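Local coordinates for beta-hydroxyacid dehydrogenase, 3-hydroxyisobutyrate dehydrogenase (PDB 6GRL), which is an S-selective imine reductase linked to reductive amination that probably uses NADPH as its hydride donor, at residues A38-G43 with V60-S65; A88-V93 with N108-S113; S157-H162 with G170-H175; H202-V207 with E215-R220. All coordinates share one frame; numbering follows the deposited sequence. Where two conformers were deposited one is given.

In the fold
Interactions 1, 2 and 3 belong to the N-terminal Rossmann-type domain, and interaction 4 to the helical C-terminal domain. The first three share one sheet: interaction 1 lies beside its 65-66 end, interaction 2 near its middle strands 79-82 and 105-108, and interaction 3 at its other outermost strand, 171-174. Their centres are about 20 to 23 Å apart. After strand 171-174 the chain enters the long helix 181-209, whose far part carries interaction 4, about 41 Å from interaction 3 between centres. In this apo structure no cofactor is bound; in interaction 2 the Thr110 side chain lies near, without touching, Gly27, Gly29 and Gly32, which probably form the dinucleotide-binding turn.

Interaction 1 (A38-G43 with V60-S65); sequences AFVERG and VEAGAS
Two helices of the Rossmann-type domain, 30-41 and 57-62, meet near their C-terminal ends, where Val40 lies against Ala62, Gly63 and Ala64. Both helices finish in a Schellman motif. Gly43 has positive phi and its N bonds back to Val40 O at 3.1 Å; on the other helix Gly63, with phi 132°, sends its N to Val60 O at 3.0 Å. The turn at Gly63 swings the chain round towards the short strand 65-66, with Ala62 set against one branch of Val40 and Ala64 against the other.

No hydrogen bond crosses between the segments, and Val40 does the work with its two methyls. CG1 stands anti to the backbone N (chi1 168°), which carries it up to the carbonyl of Ala62, with CG1 3.3 Å from Ala62 O, and it also passes Gly63 CA at 4.1 Å. Val40 also touches Thr46 of strand 46-49, whose backbone pairs with Ser65, so the valine sits where helix, turn and sheet edge converge. Neighbouring Phe39 packs instead on Val23 and Val25 of strand 23-26. The other methyl of Val40, CG2, rests on the buried Ala64, methyl to methyl, with CG2 3.7 Å from Ala64 CB.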
loop_
_atom_site.group_PDB
_atom_site.type_symbol
_atom_site.label_atom_id
_atom_site.label_comp_id
_atom_site.label_asym_id
_atom_site.label_seq_id
_atom_site.Cartn_x
_atom_site.Cartn_y
_atom_site.Cartn_z
ATOM N N ALA A 38 18.160 2.591 9.970
ATOM C CA ALA A 38 17.304 2.543 11.150
ATOM C C ALA A 38 17.700 1.398 12.073
ATOM O O ALA A 38 17.719 1.558 13.299
ATOM C CB ALA A 38 15.839 2.415 10.733
ATOM N N PHE A 39 18.030 0.238 11.503
ATOM C CA PHE A 39 18.448 -0.894 12.324
ATOM C C PHE A 39 19.807 -0.639 12.965
ATOM O O PHE A 39 20.020 -0.976 14.135
ATOM C CB PHE A 39 18.473 -2.171 11.485
ATOM C CG PHE A 39 17.105 -2.714 11.169
ATOM C CD1 PHE A 39 16.096 -2.687 12.117
ATOM C CD2 PHE A 39 16.830 -3.247 9.919
ATOM C CE1 PHE A 39 14.838 -3.186 11.829
ATOM C CE2 PHE A 39 15.572 -3.747 9.624
ATOM C CZ PHE A 39 14.577 -3.717 10.581
ATOM N N VAL A 40 20.738 -0.036 12.217
ATOM C CA VAL A 40 22.055 0.275 12.769
ATOM C C VAL A 40 21.922 1.218 13.958
ATOM O O VAL A 40 22.539 1.012 15.011
ATOM C CB VAL A 40 22.969 0.869 11.681
ATOM C CG1 VAL A 40 24.220 1.468 12.305
ATOM C CG2 VAL A 40 23.337 -0.188 10.654
ATOM N N GLU A 41 21.103 2.261 13.809
ATOM C CA GLU A 41 20.938 3.250 14.868
ATOM C C GLU A 41 20.250 2.679 16.101
ATOM O O GLU A 41 20.370 3.260 17.185
ATOM C CB GLU A 41 20.153 4.452 14.340
ATOM C CG GLU A 41 20.858 5.205 13.221
ATOM C CD GLU A 41 19.961 6.220 12.537
ATOM O OE1 GLU A 41 18.787 6.350 12.940
ATOM O OE2 GLU A 41 20.431 6.879 11.586
ATOM N N ARG A 42 19.535 1.565 15.964
ATOM C CA ARG A 42 18.865 0.927 17.089
ATOM C C ARG A 42 19.728 -0.132 17.766
ATOM O O ARG A 42 19.227 -0.864 18.627
ATOM C CB ARG A 42 17.540 0.307 16.634
ATOM C CG ARG A 42 16.465 1.325 16.281
ATOM C CD ARG A 42 16.256 2.333 17.402
ATOM N NE ARG A 42 15.359 1.826 18.437
ATOM C CZ ARG A 42 14.034 1.920 18.392
ATOM N NH1 ARG A 42 13.443 2.504 17.359
ATOM N NH2 ARG A 42 13.299 1.430 19.380
ATOM N N GLY A 43 21.003 -0.231 17.397
ATOM C CA GLY A 43 21.918 -1.148 18.043
ATOM C C GLY A 43 21.984 -2.541 17.458
ATOM O O GLY A 43 22.731 -3.377 17.983
ATOM N N VAL A 60 28.384 0.942 6.180
ATOM C CA VAL A 60 29.480 0.414 6.989
ATOM C C VAL A 60 30.064 1.507 7.875
ATOM O O VAL A 60 30.391 1.271 9.046
ATOM C CB VAL A 60 30.553 -0.220 6.083
ATOM C CG1 VAL A 60 31.809 -0.545 6.880
ATOM C CG2 VAL A 60 30.007 -1.471 5.414
ATOM N N GLU A 61 30.199 2.722 7.336
ATOM C CA GLU A 61 30.686 3.836 8.144
ATOM C C GLU A 61 29.741 4.141 9.299
ATOM O O GLU A 61 30.188 4.561 10.373
ATOM C CB GLU A 61 30.880 5.073 7.265
ATOM C CG GLU A 61 31.236 6.338 8.030
ATOM C CD GLU A 61 32.589 6.249 8.709
ATOM O OE1 GLU A 61 33.491 5.587 8.155
ATOM O OE2 GLU A 61 32.749 6.841 9.798
ATOM N N ALA A 62 28.438 3.926 9.104
ATOM C CA ALA A 62 27.471 4.161 10.170
ATOM C C ALA A 62 27.511 3.079 11.241
ATOM O O ALA A 62 26.980 3.292 12.337
ATOM C CB ALA A 62 26.061 4.264 9.589
ATOM N N GLY A 63 28.117 1.928 10.956
ATOM C CA GLY A 63 28.237 0.884 11.955
ATOM C C GLY A 63 27.834 -0.496 11.476
ATOM O O GLY A 63 27.931 -1.470 12.229
ATOM N N ALA A 64 27.380 -0.599 10.231
ATOM C CA ALA A 64 26.989 -1.887 9.685
ATOM C C ALA A 64 28.214 -2.658 9.197
ATOM O O ALA A 64 29.324 -2.128 9.098
ATOM C CB ALA A 64 25.987 -1.707 8.544
ATOM N N SER A 65 28.000 -3.936 8.901
ATOM C CA SER A 65 28.998 -4.784 8.271
ATOM C C SER A 65 28.517 -5.169 6.880
ATOM O O SER A 65 27.323 -5.399 6.670
ATOM C CB SER A 65 29.264 -6.042 9.100
ATOM O OG SER A 65 29.860 -5.718 10.344
#

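Interaction 2 (A88-V93 with N108-S113); sequences AAVDEV and NLTSGS
Asn108 OD1, close to the Val90 side chain, takes two bonds from Thr110. Asn108 has two conformers, and its bonds are those of the one described here. Thr110 OG1 donates to OD1 at 3.0 Å, coming in almost in line with the carbonyl bond (161° at the oxygen). Thr110 N reaches OD1 at 3.0 Å from above the carbonyl plane, which makes an Asx turn just after strand 105-108. The amide's other end, ND2, bonds to Tyr131 OH, and Thr110 OG1 also bonds to Leu84 N.

From helix 87-95, Val90 lays CG2 against the Thr110 side chain: CG2 is 3.5 Å from Thr110 OG1 and 3.8 Å from Thr110 CG2. With CG1 anti to the backbone N (chi1 175°), CG2 is the methyl that meets the threonine, and the two side chains pass in opposite directions. Val90 also packs on Val82 of strand 79-82. With a valine in place of Thr110, Leu84 N would probably lose its hydroxyl partner, and Asn108 OD1 one of its two bonds from this residue. All three touching residues are buried, and Val90 CG2 is likely to keep water from a Thr110 hydroxyl that already has partners.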
loop_
_atom_site.group_PDB
_atom_site.type_symbol
_atom_site.label_atom_id
_atom_site.label_comp_id
_atom_site.label_asym_id
_atom_site.label_seq_id
_atom_site.Cartn_x
_atom_site.Cartn_y
_atom_site.Cartn_z
ATOM N N ALA A 88 11.170 -9.060 -9.574
ATOM C CA ALA A 88 12.173 -9.737 -10.389
ATOM C C ALA A 88 13.542 -9.691 -9.723
ATOM O O ALA A 88 14.314 -10.655 -9.806
ATOM C CB ALA A 88 12.229 -9.112 -11.782
ATOM N N ALA A 89 13.859 -8.581 -9.053
ATOM C CA ALA A 89 15.129 -8.484 -8.340
ATOM C C ALA A 89 15.161 -9.423 -7.140
ATOM O O ALA A 89 16.212 -9.986 -6.814
ATOM C CB ALA A 89 15.376 -7.041 -7.902
ATOM N N VAL A 90 14.021 -9.600 -6.469
ATOM C CA VAL A 90 13.965 -10.516 -5.332
ATOM C C VAL A 90 14.221 -11.945 -5.790
ATOM O O VAL A 90 14.956 -12.699 -5.140
ATOM C CB VAL A 90 12.612 -10.386 -4.608
ATOM C CG1 VAL A 90 12.500 -11.422 -3.498
ATOM C CG2 VAL A 90 12.444 -8.983 -4.050
ATOM N N ASP A 91 13.631 -12.337 -6.922
ATOM C CA ASP A 91 13.831 -13.689 -7.433
ATOM C C ASP A 91 15.295 -13.942 -7.772
ATOM O O ASP A 91 15.821 -15.031 -7.516
ATOM C CB ASP A 91 12.952 -13.920 -8.662
ATOM C CG ASP A 91 11.472 -13.847 -8.342
ATOM O OD1 ASP A 91 11.098 -14.139 -7.187
ATOM O OD2 ASP A 91 10.684 -13.496 -9.245
ATOM N N GLU A 92 15.972 -12.943 -8.344
ATOM C CA GLU A 92 17.368 -13.123 -8.729
ATOM C C GLU A 92 18.275 -13.221 -7.509
ATOM O O GLU A 92 19.191 -14.052 -7.476
ATOM C CB GLU A 92 17.810 -11.976 -9.636
ATOM C CG GLU A 92 19.225 -12.122 -10.170
ATOM C CD GLU A 92 19.585 -11.041 -11.168
ATOM O OE1 GLU A 92 18.735 -10.163 -11.428
ATOM O OE2 GLU A 92 20.715 -11.070 -11.696
ATOM N N VAL A 93 18.038 -12.387 -6.495
ATOM C CA VAL A 93 18.913 -12.369 -5.327
ATOM C C VAL A 93 18.703 -13.619 -4.481
ATOM O O VAL A 93 19.662 -14.303 -4.105
ATOM C CB VAL A 93 18.689 -11.085 -4.508
ATOM C CG1 VAL A 93 19.406 -11.172 -3.168
ATOM C CG2 VAL A 93 19.167 -9.874 -5.293
ATOM N N ASN A 108 9.998 -9.516 3.577
ATOM C CA ASN A 108 10.099 -8.924 2.248
ATOM C C ASN A 108 9.326 -7.609 2.235
ATOM O O ASN A 108 8.100 -7.597 2.389
ATOM C CB ASN A 108 9.570 -9.883 1.184
ATOM C CG ASN A 108 9.765 -9.357 -0.228
ATOM O OD1 ASN A 108 10.504 -8.397 -0.451
ATOM N ND2 ASN A 108 9.100 -9.987 -1.188
ATOM N N LEU A 109 10.050 -6.504 2.057
ATOM C CA LEU A 109 9.458 -5.175 1.968
ATOM C C LEU A 109 9.477 -4.634 0.545
ATOM O O LEU A 109 9.247 -3.436 0.340
ATOM C CB LEU A 109 10.182 -4.209 2.909
ATOM C CG LEU A 109 10.258 -4.624 4.379
ATOM C CD1 LEU A 109 11.014 -3.585 5.190
ATOM C CD2 LEU A 109 8.864 -4.842 4.950
ATOM N N THR A 110 9.750 -5.486 -0.437
ATOM C CA THR A 110 9.818 -5.068 -1.828
ATOM C C THR A 110 8.422 -5.023 -2.438
ATOM O O THR A 110 7.549 -5.830 -2.105
ATOM C CB THR A 110 10.708 -6.026 -2.623
ATOM O OG1 THR A 110 11.957 -6.195 -1.940
ATOM C CG2 THR A 110 10.972 -5.494 -4.022
ATOM N N SER A 111 8.214 -4.058 -3.333
ATOM C CA SER A 111 6.952 -3.968 -4.052
ATOM C C SER A 111 6.688 -5.254 -4.829
ATOM O O SER A 111 7.612 -5.984 -5.199
ATOM C CB SER A 111 6.967 -2.772 -5.005
ATOM O OG SER A 111 7.917 -2.956 -6.039
ATOM N N GLY A 112 5.414 -5.533 -5.067
ATOM C CA GLY A 112 5.049 -6.738 -5.783
ATOM C C GLY A 112 3.572 -7.030 -5.639
ATOM O O GLY A 112 2.837 -6.339 -4.928
ATOM N N SER A 113 3.156 -8.085 -6.325
ATOM C CA SER A 113 1.763 -8.485 -6.413
ATOM C C SER A 113 1.389 -9.420 -5.271
ATOM O O SER A 113 2.259 -10.015 -4.625
ATOM C CB SER A 113 1.504 -9.172 -7.752
ATOM O OG SER A 113 2.079 -10.467 -7.773
#

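Interaction 3 (S157-H162 with G170-H175); sequences SAFDAH and GGVAYH
One face of the Phe159 ring is covered by Tyr174 CB, and its edge meets Val172 CG1. The tyrosine methylene makes a CH-pi contact, with CB 3.6 Å from the Phe159 ring centroid and only 17° off the normal, though displaced towards the rim on the CE2 side. At the edge, near the ring plane, Val172 CG1 lies 3.4 Å from Phe159 CE1 in the valine conformer described here. The Tyr174 ring meets that of Phe159 obliquely, with the planes at 31° and the centroids 4.8 Å apart; Tyr174 CD1 comes 3.5 Å from Phe159 CG.

These residues tie together the beta-alpha-beta unit of strand 149-154, helix 156-166 and strand 171-174, the last being one of the two outermost strands of the sheet. Segment 157-162 of helix 156-166 runs roughly antiparallel to strand 171-174, with the axes 10.3 Å apart. In that strand Val172 and Tyr174 face the helix while Ala173 points away, the usual alternation. Phe159 reaches across because its CG is anti to the backbone N (chi1 175°), and it goes on to touch Phe152 of strand 149-154 and Leu132 of strand 130-137. Leu166, further along the same helix, packs on both Phe159 and Val172, while Tyr174 touches Arg156 at the helix start.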
loop_
_atom_site.group_PDB
_atom_site.type_symbol
_atom_site.label_atom_id
_atom_site.label_comp_id
_atom_site.label_asym_id
_atom_site.label_seq_id
_atom_site.Cartn_x
_atom_site.Cartn_y
_atom_site.Cartn_z
ATOM N N SER A 157 2.077 -15.758 14.076
ATOM C CA SER A 157 3.083 -16.016 15.101
ATOM C C SER A 157 4.393 -15.310 14.779
ATOM O O SER A 157 5.064 -14.789 15.677
ATOM C CB SER A 157 3.305 -17.522 15.251
ATOM O OG SER A 157 3.882 -18.071 14.079
ATOM N N ALA A 158 4.774 -15.279 13.499
ATOM C CA ALA A 158 6.000 -14.588 13.111
ATOM C C ALA A 158 5.861 -13.080 13.280
ATOM O O ALA A 158 6.822 -12.402 13.663
ATOM C CB ALA A 158 6.366 -14.937 11.670
ATOM N N PHE A 159 4.676 -12.537 12.998
ATOM C CA PHE A 159 4.466 -11.105 13.182
ATOM C C PHE A 159 4.502 -10.732 14.659
ATOM O O PHE A 159 5.142 -9.747 15.045
ATOM C CB PHE A 159 3.137 -10.680 12.557
ATOM C CG PHE A 159 2.788 -9.244 12.812
ATOM C CD1 PHE A 159 3.311 -8.242 12.014
ATOM C CD2 PHE A 159 1.949 -8.894 13.858
ATOM C CE1 PHE A 159 2.997 -6.919 12.248
ATOM C CE2 PHE A 159 1.635 -7.572 14.100
ATOM C CZ PHE A 159 2.158 -6.583 13.293
ATOM N N ASP A 160 3.814 -11.509 15.501
ATOM C CA ASP A 160 3.749 -11.185 16.922
ATOM C C ASP A 160 5.128 -11.235 17.566
ATOM O O ASP A 160 5.463 -10.386 18.401
ATOM C CB ASP A 160 2.792 -12.141 17.635
ATOM C CG ASP A 160 1.350 -11.953 17.206
ATOM O OD1 ASP A 160 0.997 -10.839 16.767
ATOM O OD2 ASP A 160 0.567 -12.920 17.315
ATOM N N ALA A 161 5.945 -12.220 17.188
ATOM C CA ALA A 161 7.261 -12.376 17.797
ATOM C C ALA A 161 8.238 -11.285 17.380
ATOM O O ALA A 161 9.181 -11.002 18.126
ATOM C CB ALA A 161 7.839 -13.748 17.449
ATOM N N HIS A 162 8.038 -10.667 16.216
ATOM C CA HIS A 162 8.982 -9.690 15.689
ATOM C C HIS A 162 8.370 -8.307 15.505
ATOM O O HIS A 162 9.013 -7.433 14.910
ATOM C CB HIS A 162 9.563 -10.183 14.362
ATOM C CG HIS A 162 10.250 -11.509 14.463
ATOM N ND1 HIS A 162 11.502 -11.658 15.022
ATOM C CD2 HIS A 162 9.858 -12.748 14.086
ATOM C CE1 HIS A 162 11.852 -12.930 14.979
ATOM N NE2 HIS A 162 10.872 -13.614 14.416
ATOM N N GLY A 170 8.674 2.315 11.670
ATOM C CA GLY A 170 7.527 3.194 11.581
ATOM C C GLY A 170 6.303 2.512 12.158
ATOM O O GLY A 170 6.401 1.500 12.847
ATOM N N GLY A 171 5.143 3.097 11.870
ATOM C CA GLY A 171 3.890 2.477 12.268
ATOM C C GLY A 171 3.668 1.172 11.517
ATOM O O GLY A 171 3.956 1.060 10.327
ATOM N N VAL A 172 3.114 0.186 12.223
ATOM C CA VAL A 172 3.001 -1.179 11.718
ATOM C C VAL A 172 1.590 -1.701 11.967
ATOM O O VAL A 172 1.013 -1.471 13.036
ATOM C CB VAL A 172 4.054 -2.098 12.377
ATOM C CG1 VAL A 172 3.731 -3.558 12.139
ATOM C CG2 VAL A 172 5.446 -1.769 11.857
ATOM N N ALA A 173 1.036 -2.410 10.979
ATOM C CA ALA A 173 -0.294 -2.992 11.074
ATOM C C ALA A 173 -0.270 -4.367 10.423
ATOM O O ALA A 173 0.390 -4.566 9.399
ATOM C CB ALA A 173 -1.351 -2.106 10.406
ATOM N N TYR A 174 -0.983 -5.314 11.027
ATOM C CA TYR A 174 -1.068 -6.682 10.535
ATOM C C TYR A 174 -2.423 -6.905 9.876
ATOM O O TYR A 174 -3.459 -6.497 10.410
ATOM C CB TYR A 174 -0.865 -7.681 11.677
ATOM C CG TYR A 174 -0.921 -9.135 11.266
ATOM C CD1 TYR A 174 0.123 -9.721 10.563
ATOM C CD2 TYR A 174 -2.014 -9.926 11.597
ATOM C CE1 TYR A 174 0.076 -11.054 10.192
ATOM C CE2 TYR A 174 -2.070 -11.258 11.231
ATOM C CZ TYR A 174 -1.022 -11.817 10.530
ATOM O OH TYR A 174 -1.076 -13.142 10.165
ATOM N N HIS A 175 -2.413 -7.562 8.713
ATOM C CA HIS A 175 -3.618 -7.679 7.904
ATOM C C HIS A 175 -4.180 -9.089 7.797
ATOM O O HIS A 175 -5.342 -9.237 7.406
ATOM C CB HIS A 175 -3.361 -7.135 6.491
ATOM C CG HIS A 175 -3.470 -5.645 6.395
ATOM N ND1 HIS A 175 -2.391 -4.806 6.572
ATOM C CD2 HIS A 175 -4.535 -4.843 6.159
ATOM C CE1 HIS A 175 -2.784 -3.552 6.439
ATOM N NE2 HIS A 175 -4.081 -3.546 6.188
#

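Interaction 4 (H202-V207 with E215-R220); sequences HTLSVV and EAFAER
Phe217 on helix 214-225 packs its ring against helix 181-209, among Thr203, Leu204 and Val207, and here the packing is close. Val207 CG1 stands over the middle of one face in a CH-pi contact, 3.6 Å from the Phe217 ring centroid and 14° off the normal. With CG1 beside the backbone N (chi1 -57°), the other methyl of Val207 also bears on the ring, CG2 lying 3.6 Å from Phe217 CD2. Around the edge, close to the ring plane, Thr203 CG2 is 3.7 Å from Phe217 CE2, and Leu204 CD2 is 3.6 Å from Phe217 CD2. Only the threonine methyl serves here; its OG1 bonds to Gly199 O within its own helix.

The contact slackens at Ala218, whose CB is 4.4 Å from Leu204 CD2. Glu215, pointing away from the other helix, and Glu219 belong to the outer side, exposed in the single chain. Arg220, also exposed, folds back along the phenylalanine: Phe217 CA lies over one face of the guanidinium, towards its rim, and NH1 is at the ring edge. Were Phe217 an alanine, a gap would probably open between the helices, leaving the Val207 methyls and Leu204 CD2 without the surface they share.

No hydrogen bond joins the segments. Their axes pass 10.5 Å apart, with 130° between their directions: two consecutive helices joined by a short loop and packed through apolar side chains, on the long helix leading into the all-helical C-terminal domain, as in related imine reductases.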
loop_
_atom_site.group_PDB
_atom_site.type_symbol
_atom_site.label_atom_id
_atom_site.label_comp_id
_atom_site.label_asym_id
_atom_site.label_seq_id
_atom_site.Cartn_x
_atom_site.Cartn_y
_atom_site.Cartn_z
ATOM N N HIS A 202 -10.200 15.745 -14.305
ATOM C CA HIS A 202 -11.376 15.971 -15.140
ATOM C C HIS A 202 -12.264 17.069 -14.572
ATOM O O HIS A 202 -12.873 17.829 -15.334
ATOM C CB HIS A 202 -12.167 14.672 -15.301
ATOM C CG HIS A 202 -11.442 13.616 -16.077
ATOM N ND1 HIS A 202 -10.818 13.872 -17.279
ATOM C CD2 HIS A 202 -11.247 12.300 -15.825
ATOM C CE1 HIS A 202 -10.265 12.761 -17.732
ATOM N NE2 HIS A 202 -10.512 11.792 -16.868
ATOM N N THR A 203 -12.348 17.173 -13.244
ATOM C CA THR A 203 -13.105 18.264 -12.636
ATOM C C THR A 203 -12.465 19.612 -12.945
ATOM O O THR A 203 -13.168 20.599 -13.197
ATOM C CB THR A 203 -13.211 18.050 -11.126
ATOM O OG1 THR A 203 -13.759 16.751 -10.866
ATOM C CG2 THR A 203 -14.107 19.105 -10.494
ATOM N N LEU A 204 -11.131 19.670 -12.935
ATOM C CA LEU A 204 -10.443 20.894 -13.333
ATOM C C LEU A 204 -10.747 21.244 -14.783
ATOM O O LEU A 204 -10.849 22.426 -15.136
ATOM C CB LEU A 204 -8.936 20.744 -13.126
ATOM C CG LEU A 204 -8.434 20.540 -11.697
ATOM C CD1 LEU A 204 -6.922 20.410 -11.689
ATOM C CD2 LEU A 204 -8.878 21.679 -10.797
ATOM N N SER A 205 -10.894 20.230 -15.639
ATOM C CA SER A 205 -11.257 20.481 -17.029
ATOM C C SER A 205 -12.613 21.170 -17.129
ATOM O O SER A 205 -12.811 22.048 -17.977
ATOM C CB SER A 205 -11.268 19.171 -17.817
ATOM O OG SER A 205 -9.983 18.575 -17.843
ATOM N N VAL A 206 -13.556 20.790 -16.265
ATOM C CA VAL A 206 -14.885 21.396 -16.303
ATOM C C VAL A 206 -14.808 22.877 -15.950
ATOM O O VAL A 206 -15.349 23.729 -16.663
ATOM C CB VAL A 206 -15.849 20.646 -15.368
ATOM C CG1 VAL A 206 -17.152 21.418 -15.223
ATOM C CG2 VAL A 206 -16.117 19.244 -15.891
ATOM N N VAL A 207 -14.132 23.206 -14.846
ATOM C CA VAL A 207 -14.111 24.597 -14.401
ATOM C C VAL A 207 -13.248 25.452 -15.317
ATOM O O VAL A 207 -13.491 26.656 -15.460
ATOM C CB VAL A 207 -13.648 24.697 -12.935
ATOM C CG1 VAL A 207 -14.541 23.861 -12.044
ATOM C CG2 VAL A 207 -12.194 24.272 -12.792
ATOM N N GLU A 215 -6.097 26.904 -10.053
ATOM C CA GLU A 215 -5.287 26.804 -8.840
ATOM C C GLU A 215 -6.118 27.093 -7.596
ATOM O O GLU A 215 -6.054 26.350 -6.609
ATOM C CB GLU A 215 -4.092 27.752 -8.924
ATOM C CG GLU A 215 -3.256 27.792 -7.656
ATOM C CD GLU A 215 -2.032 28.673 -7.787
ATOM O OE1 GLU A 215 -1.747 29.139 -8.912
ATOM O OE2 GLU A 215 -1.356 28.900 -6.763
ATOM N N ALA A 216 -6.902 28.172 -7.622
ATOM C CA ALA A 216 -7.761 28.482 -6.483
ATOM C C ALA A 216 -8.861 27.441 -6.322
ATOM O O ALA A 216 -9.218 27.076 -5.196
ATOM C CB ALA A 216 -8.358 29.879 -6.641
ATOM N N PHE A 217 -9.407 26.948 -7.437
ATOM C CA PHE A 217 -10.452 25.932 -7.359
ATOM C C PHE A 217 -9.915 24.631 -6.777
ATOM O O PHE A 217 -10.625 23.936 -6.041
ATOM C CB PHE A 217 -11.058 25.691 -8.741
ATOM C CG PHE A 217 -12.056 24.568 -8.777
ATOM C CD1 PHE A 217 -13.330 24.740 -8.261
ATOM C CD2 PHE A 217 -11.720 23.341 -9.326
ATOM C CE1 PHE A 217 -14.249 23.710 -8.290
ATOM C CE2 PHE A 217 -12.636 22.307 -9.362
ATOM C CZ PHE A 217 -13.902 22.491 -8.840
ATOM N N ALA A 218 -8.665 24.287 -7.097
ATOM C CA ALA A 218 -8.070 23.070 -6.551
ATOM C C ALA A 218 -7.976 23.137 -5.033
ATOM O O ALA A 218 -8.191 22.131 -4.345
ATOM C CB ALA A 218 -6.690 22.838 -7.166
ATOM N N GLU A 219 -7.662 24.315 -4.489
ATOM C CA GLU A 219 -7.621 24.465 -3.039
ATOM C C GLU A 219 -9.009 24.336 -2.426
ATOM O O GLU A 219 -9.146 23.834 -1.304
ATOM C CB GLU A 219 -6.993 25.807 -2.665
ATOM C CG GLU A 219 -6.599 25.915 -1.203
ATOM C CD GLU A 219 -5.728 27.123 -0.921
ATOM O OE1 GLU A 219 -5.499 27.923 -1.852
ATOM O OE2 GLU A 219 -5.269 27.269 0.231
ATOM N N ARG A 220 -10.047 24.780 -3.140
ATOM C CA ARG A 220 -11.407 24.590 -2.648
ATOM C C ARG A 220 -11.824 23.127 -2.722
ATOM O O ARG A 220 -12.564 22.651 -1.853
ATOM C CB ARG A 220 -12.377 25.474 -3.433
ATOM C CG ARG A 220 -12.148 26.964 -3.222
ATOM C CD ARG A 220 -13.329 27.799 -3.697
ATOM N NE ARG A 220 -13.553 27.674 -5.134
ATOM C CZ ARG A 220 -12.892 28.362 -6.058
ATOM N NH1 ARG A 220 -13.169 28.184 -7.343
ATOM N NH2 ARG A 220 -11.952 29.227 -5.701
#